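PDB 3X17: endoglucanase from Uncultured bacterium, which probably hydrolyses internal beta-1,4-glucosidic bonds of cellulose, as a family 9 glycoside hydrolase with an (alpha/alpha)6-barrel catalytic domain and an N-terminal Ig-like domain. Local coordinates for residues 242-254 against 320-332. Residues are numbered along the deposited sequence; the frame is centred on the assembly and turned at random.
Sequences AVYHKLAGLRWPG and YPAEDNSGSGPYD
In the (alpha/alpha)6-barrel domain of this family 9 enzyme, strand 243-249 and the residues after it pack against residues 320-332, part of the loop joining helices 294-312 and 337-351, with Lys246 and Trp252 reaching across from the strand side. The extended chain of Lys246 puts NZ among oxygens of the loop: it bonds Ser328 OG at 2.7 Å, Asp324 O at 2.7 Å and Gly329 O at 3.2 Å, standing above the carbonyl plane of both backbone acceptors. With an alanine in place of Lys246, these three oxygens would probably lose their common donor, and the loop a tie to the strand. Beside it, Ala248 CB presses on Ser328 CB at 3.5 Å, a tight fit. A water joins Gly249 O, Asp324 O, Gly327 N and Ser328 OG, filling in between the two backbones.

Farther along, Trp252 lays one face over the loop. With CG anti to the carbonyl carbon (chi1 -67°), the indole swings over Gly327, whose CA makes a CH-pi contact 3.8 Å from the centroid of the five-membered ring, nearly on the normal. Gly327 CA also lies close against Gly249 O, at 3.7 Å.

At the other end, His245 NE2 donates to Pro330 O (2.8 Å, 161° at the hydrogen), with the acceptor near the ring plane. The edge of Tyr320 meets one face of this imidazole, ring centroids 5.1 Å apart and planes at 61°. His245 ND1 bonds Asp274 of helix 272-288, and Tyr320 OH bonds the backbone O of Asp333, a residue of a calcium site. Within the sheet, Lys246 and Ala248 pair through their backbones with Tyr268 and Tyr266 of strand 265-271, while His245 and Tyr331 rest on helix 184-200.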
loop_
_atom_site.group_PDB
_atom_site.type_symbol
_atom_site.label_atom_id
_atom_site.label_comp_id
_atom_site.label_asym_id
_atom_site.label_seq_id
_atom_site.Cartn_x
_atom_site.Cartn_y
_atom_site.Cartn_z
ATOM N N ALA A 242 13.003 -11.066 20.785
ATOM C CA ALA A 242 12.267 -11.747 19.721
ATOM C C ALA A 242 10.815 -11.237 19.615
ATOM O O ALA A 242 10.255 -10.772 20.588
ATOM C CB ALA A 242 12.294 -13.279 19.934
ATOM N N VAL A 243 10.223 -11.324 18.428
ATOM C CA VAL A 243 8.901 -10.748 18.180
ATOM C C VAL A 243 7.930 -11.814 17.671
ATOM O O VAL A 243 8.274 -12.591 16.775
ATOM C CB VAL A 243 8.959 -9.547 17.183
ATOM C CG1 VAL A 243 7.551 -8.976 16.904
ATOM C CG2 VAL A 243 9.845 -8.453 17.745
ATOM N N TYR A 244 6.791 -11.953 18.358
ATOM C CA TYR A 244 5.765 -12.930 17.977
ATOM C C TYR A 244 5.206 -12.604 16.608
ATOM O O TYR A 244 5.230 -11.450 16.165
ATOM C CB TYR A 244 4.623 -12.988 19.020
ATOM C CG TYR A 244 5.083 -13.474 20.379
ATOM C CD1 TYR A 244 5.513 -14.790 20.559
ATOM C CD2 TYR A 244 5.159 -12.603 21.466
ATOM C CE1 TYR A 244 5.967 -15.237 21.794
ATOM C CE2 TYR A 244 5.612 -13.033 22.711
ATOM C CZ TYR A 244 6.028 -14.349 22.865
ATOM O OH TYR A 244 6.506 -14.787 24.088
ATOM N N HIS A 245 4.680 -13.622 15.943
ATOM C CA HIS A 245 4.415 -13.528 14.521
ATOM C C HIS A 245 3.087 -12.849 14.252
ATOM O O HIS A 245 2.955 -12.072 13.319
ATOM C CB HIS A 245 4.416 -14.916 13.899
ATOM C CG HIS A 245 4.022 -14.934 12.460
ATOM N ND1 HIS A 245 4.703 -14.217 11.492
ATOM C CD2 HIS A 245 3.130 -15.710 11.797
ATOM C CE1 HIS A 245 4.220 -14.525 10.301
ATOM N NE2 HIS A 245 3.238 -15.399 10.462
ATOM N N LYS A 246 2.084 -13.170 15.044
ATOM C CA LYS A 246 0.752 -12.717 14.751
ATOM C C LYS A 246 -0.153 -13.123 15.909
ATOM O O LYS A 246 0.268 -13.855 16.828
ATOM C CB LYS A 246 0.251 -13.351 13.447
ATOM C CG LYS A 246 0.055 -14.883 13.547
ATOM C CD LYS A 246 -0.641 -15.460 12.338
ATOM C CE LYS A 246 -0.573 -16.999 12.372
ATOM N NZ LYS A 246 -1.467 -17.625 11.336
ATOM N N LEU A 247 -1.357 -12.562 15.899
ATOM C CA LEU A 247 -2.301 -12.737 16.968
ATOM C C LEU A 247 -3.664 -12.920 16.353
ATOM O O LEU A 247 -4.151 -12.048 15.637
ATOM C CB LEU A 247 -2.297 -11.513 17.875
ATOM C CG LEU A 247 -2.916 -11.730 19.245
ATOM C CD1 LEU A 247 -2.357 -10.662 20.205
ATOM C CD2 LEU A 247 -4.454 -11.700 19.170
ATOM N N ALA A 248 -4.294 -14.052 16.612
ATOM C CA ALA A 248 -5.575 -14.316 15.956
ATOM C C ALA A 248 -6.332 -15.419 16.680
ATOM O O ALA A 248 -5.771 -16.074 17.547
ATOM C CB ALA A 248 -5.371 -14.679 14.475
ATOM N N GLY A 249 -7.607 -15.579 16.335
ATOM C CA GLY A 249 -8.430 -16.681 16.848
ATOM C C GLY A 249 -8.037 -17.965 16.157
ATOM O O GLY A 249 -7.330 -17.933 15.138
ATOM N N LEU A 250 -8.471 -19.101 16.715
ATOM C CA LEU A 250 -8.323 -20.402 16.048
ATOM C C LEU A 250 -9.246 -20.516 14.835
ATOM O O LEU A 250 -8.994 -21.301 13.932
ATOM C CB LEU A 250 -8.589 -21.554 17.039
ATOM C CG LEU A 250 -7.653 -21.606 18.259
ATOM C CD1 LEU A 250 -8.090 -22.676 19.261
ATOM C CD2 LEU A 250 -6.205 -21.842 17.825
ATOM N N ARG A 251 -10.297 -19.709 14.817
ATOM C CA ARG A 251 -11.297 -19.752 13.750
ATOM C C ARG A 251 -11.503 -18.385 13.078
ATOM O O ARG A 251 -11.371 -17.334 13.715
ATOM C CB ARG A 251 -12.637 -20.273 14.300
ATOM C CG ARG A 251 -12.573 -21.756 14.765
ATOM C CD ARG A 251 -13.836 -22.200 15.515
ATOM N NE ARG A 251 -14.140 -21.346 16.670
ATOM C CZ ARG A 251 -13.602 -21.479 17.886
ATOM N NH1 ARG A 251 -12.691 -22.423 18.129
ATOM N NH2 ARG A 251 -13.963 -20.646 18.860
ATOM N N TRP A 252 -11.794 -18.419 11.778
ATOM C CA TRP A 252 -12.200 -17.240 11.038
ATOM C C TRP A 252 -13.579 -16.851 11.546
ATOM O O TRP A 252 -14.491 -17.670 11.507
ATOM C CB TRP A 252 -12.284 -17.545 9.542
ATOM C CG TRP A 252 -10.951 -17.839 8.893
ATOM C CD1 TRP A 252 -10.434 -19.067 8.603
ATOM C CD2 TRP A 252 -10.001 -16.878 8.411
ATOM N NE1 TRP A 252 -9.219 -18.929 7.979
ATOM C CE2 TRP A 252 -8.914 -17.602 7.871
ATOM C CE3 TRP A 252 -9.966 -15.476 8.375
ATOM C CZ2 TRP A 252 -7.804 -16.975 7.287
ATOM C CZ3 TRP A 252 -8.849 -14.845 7.809
ATOM C CH2 TRP A 252 -7.797 -15.604 7.252
ATOM N N PRO A 253 -13.719 -15.610 12.053
ATOM C CA PRO A 253 -15.023 -15.056 12.342
ATOM C C PRO A 253 -15.887 -15.041 11.091
ATOM O O PRO A 253 -15.367 -14.961 9.972
ATOM C CB PRO A 253 -14.715 -13.631 12.772
ATOM C CG PRO A 253 -13.229 -13.617 13.081
ATOM C CD PRO A 253 -12.641 -14.613 12.180
ATOM N N GLY A 254 -17.201 -15.057 11.283
ATOM C CA GLY A 254 -18.114 -14.773 10.195
ATOM C C GLY A 254 -18.120 -13.292 9.861
ATOM O O GLY A 254 -17.289 -12.516 10.365
ATOM N N TYR A 320 6.241 -22.101 10.236
ATOM C CA TYR A 320 4.863 -21.705 10.017
ATOM C C TYR A 320 3.958 -22.944 9.978
ATOM O O TYR A 320 3.453 -23.317 8.925
ATOM C CB TYR A 320 4.725 -20.882 8.722
ATOM C CG TYR A 320 5.615 -19.635 8.675
ATOM C CD1 TYR A 320 5.261 -18.476 9.350
ATOM C CD2 TYR A 320 6.810 -19.638 7.967
ATOM C CE1 TYR A 320 6.076 -17.342 9.309
ATOM C CE2 TYR A 320 7.650 -18.533 7.952
ATOM C CZ TYR A 320 7.254 -17.371 8.574
ATOM O OH TYR A 320 8.082 -16.269 8.535
ATOM N N PRO A 321 3.718 -23.563 11.146
ATOM C CA PRO A 321 2.959 -24.813 11.121
ATOM C C PRO A 321 1.604 -24.591 10.455
ATOM O O PRO A 321 0.926 -23.598 10.733
ATOM C CB PRO A 321 2.754 -25.150 12.605
ATOM C CG PRO A 321 3.611 -24.218 13.376
ATOM C CD PRO A 321 3.914 -23.036 12.506
ATOM N N ALA A 322 1.217 -25.507 9.583
ATOM C CA ALA A 322 -0.025 -25.363 8.834
ATOM C C ALA A 322 -1.230 -25.158 9.751
ATOM O O ALA A 322 -2.210 -24.499 9.380
ATOM C CB ALA A 322 -0.242 -26.602 7.893
ATOM N N GLU A 323 -1.161 -25.702 10.954
ATOM C CA GLU A 323 -2.283 -25.562 11.884
ATOM C C GLU A 323 -2.422 -24.169 12.516
ATOM O O GLU A 323 -3.483 -23.816 13.017
ATOM C CB GLU A 323 -2.270 -26.656 12.957
ATOM C CG GLU A 323 -1.133 -26.546 13.954
ATOM C CD GLU A 323 0.110 -27.330 13.527
ATOM O OE1 GLU A 323 0.129 -27.873 12.398
ATOM O OE2 GLU A 323 1.083 -27.367 14.318
ATOM N N ASP A 324 -1.352 -23.381 12.495
ATOM C CA ASP A 324 -1.426 -21.995 12.928
ATOM C C ASP A 324 -2.271 -21.128 11.970
ATOM O O ASP A 324 -2.562 -19.966 12.265
ATOM C CB ASP A 324 -0.017 -21.410 13.034
ATOM C CG ASP A 324 0.748 -21.951 14.221
ATOM O OD1 ASP A 324 0.203 -22.824 14.936
ATOM O OD2 ASP A 324 1.895 -21.485 14.441
ATOM N N ASN A 325 -2.640 -21.690 10.820
ATOM C CA ASN A 325 -3.466 -20.964 9.851
ATOM C C ASN A 325 -4.955 -21.205 9.939
ATOM O O ASN A 325 -5.677 -20.848 9.020
ATOM C CB ASN A 325 -2.987 -21.242 8.424
ATOM C CG ASN A 325 -1.516 -20.987 8.269
ATOM O OD1 ASN A 325 -0.830 -21.698 7.539
ATOM N ND2 ASN A 325 -0.990 -20.079 9.091
ATOM N N SER A 326 -5.423 -21.815 11.025
ATOM C CA SER A 326 -6.829 -22.227 11.105
ATOM C C SER A 326 -7.792 -21.037 11.178
ATOM O O SER A 326 -8.968 -21.188 10.883
ATOM C CB SER A 326 -7.064 -23.161 12.297
ATOM O OG SER A 326 -6.906 -22.457 13.529
ATOM N N GLY A 327 -7.311 -19.860 11.591
ATOM C CA GLY A 327 -8.188 -18.683 11.666
ATOM C C GLY A 327 -7.560 -17.368 11.223
ATOM O O GLY A 327 -7.997 -16.277 11.620
ATOM N N SER A 328 -6.507 -17.476 10.434
ATOM C CA SER A 328 -5.712 -16.320 10.033
ATOM C C SER A 328 -4.781 -16.759 8.910
ATOM O O SER A 328 -4.575 -17.973 8.688
ATOM C CB SER A 328 -4.918 -15.745 11.217
ATOM O OG SER A 328 -3.945 -16.646 11.701
ATOM N N GLY A 329 -4.271 -15.787 8.157
ATOM C CA GLY A 329 -3.373 -16.096 7.039
ATOM C C GLY A 329 -1.968 -16.370 7.533
ATOM O O GLY A 329 -1.619 -15.985 8.646
ATOM N N PRO A 330 -1.140 -17.038 6.705
ATOM C CA PRO A 330 0.196 -17.473 7.153
ATOM C C PRO A 330 1.281 -16.381 7.213
ATOM O O PRO A 330 2.158 -16.422 8.085
ATOM C CB PRO A 330 0.579 -18.548 6.117
ATOM C CG PRO A 330 -0.230 -18.206 4.904
ATOM C CD PRO A 330 -1.528 -17.634 5.416
ATOM N N TYR A 331 1.272 -15.456 6.254
ATOM C CA TYR A 331 2.431 -14.579 6.006
ATOM C C TYR A 331 3.724 -15.345 6.226
ATOM O O TYR A 331 4.585 -14.936 7.017
ATOM C CB TYR A 331 2.391 -13.294 6.871
ATOM C CG TYR A 331 1.289 -12.343 6.448
ATOM C CD1 TYR A 331 1.219 -11.873 5.137
ATOM C CD2 TYR A 331 0.243 -12.017 7.312
ATOM C CE1 TYR A 331 0.158 -11.067 4.709
ATOM C CE2 TYR A 331 -0.826 -11.181 6.898
ATOM C CZ TYR A 331 -0.861 -10.718 5.596
ATOM O OH TYR A 331 -1.895 -9.895 5.155
ATOM N N ASP A 332 3.873 -16.441 5.497
ATOM C CA ASP A 332 4.971 -17.351 5.739
ATOM C C ASP A 332 6.201 -16.905 4.928
ATOM O O ASP A 332 6.514 -17.469 3.849
ATOM C CB ASP A 332 4.551 -18.792 5.405
ATOM C CG ASP A 332 3.926 -18.916 4.035
ATOM O OD1 ASP A 332 3.333 -17.926 3.531
ATOM O OD2 ASP A 332 4.072 -19.994 3.433
HETATM O O HOH W 1 -9.360 -15.423 13.870
HETATM O O HOH W 2 -5.314 -18.664 13.402
HETATM O O HOH W 3 -12.195 -21.123 10.630
#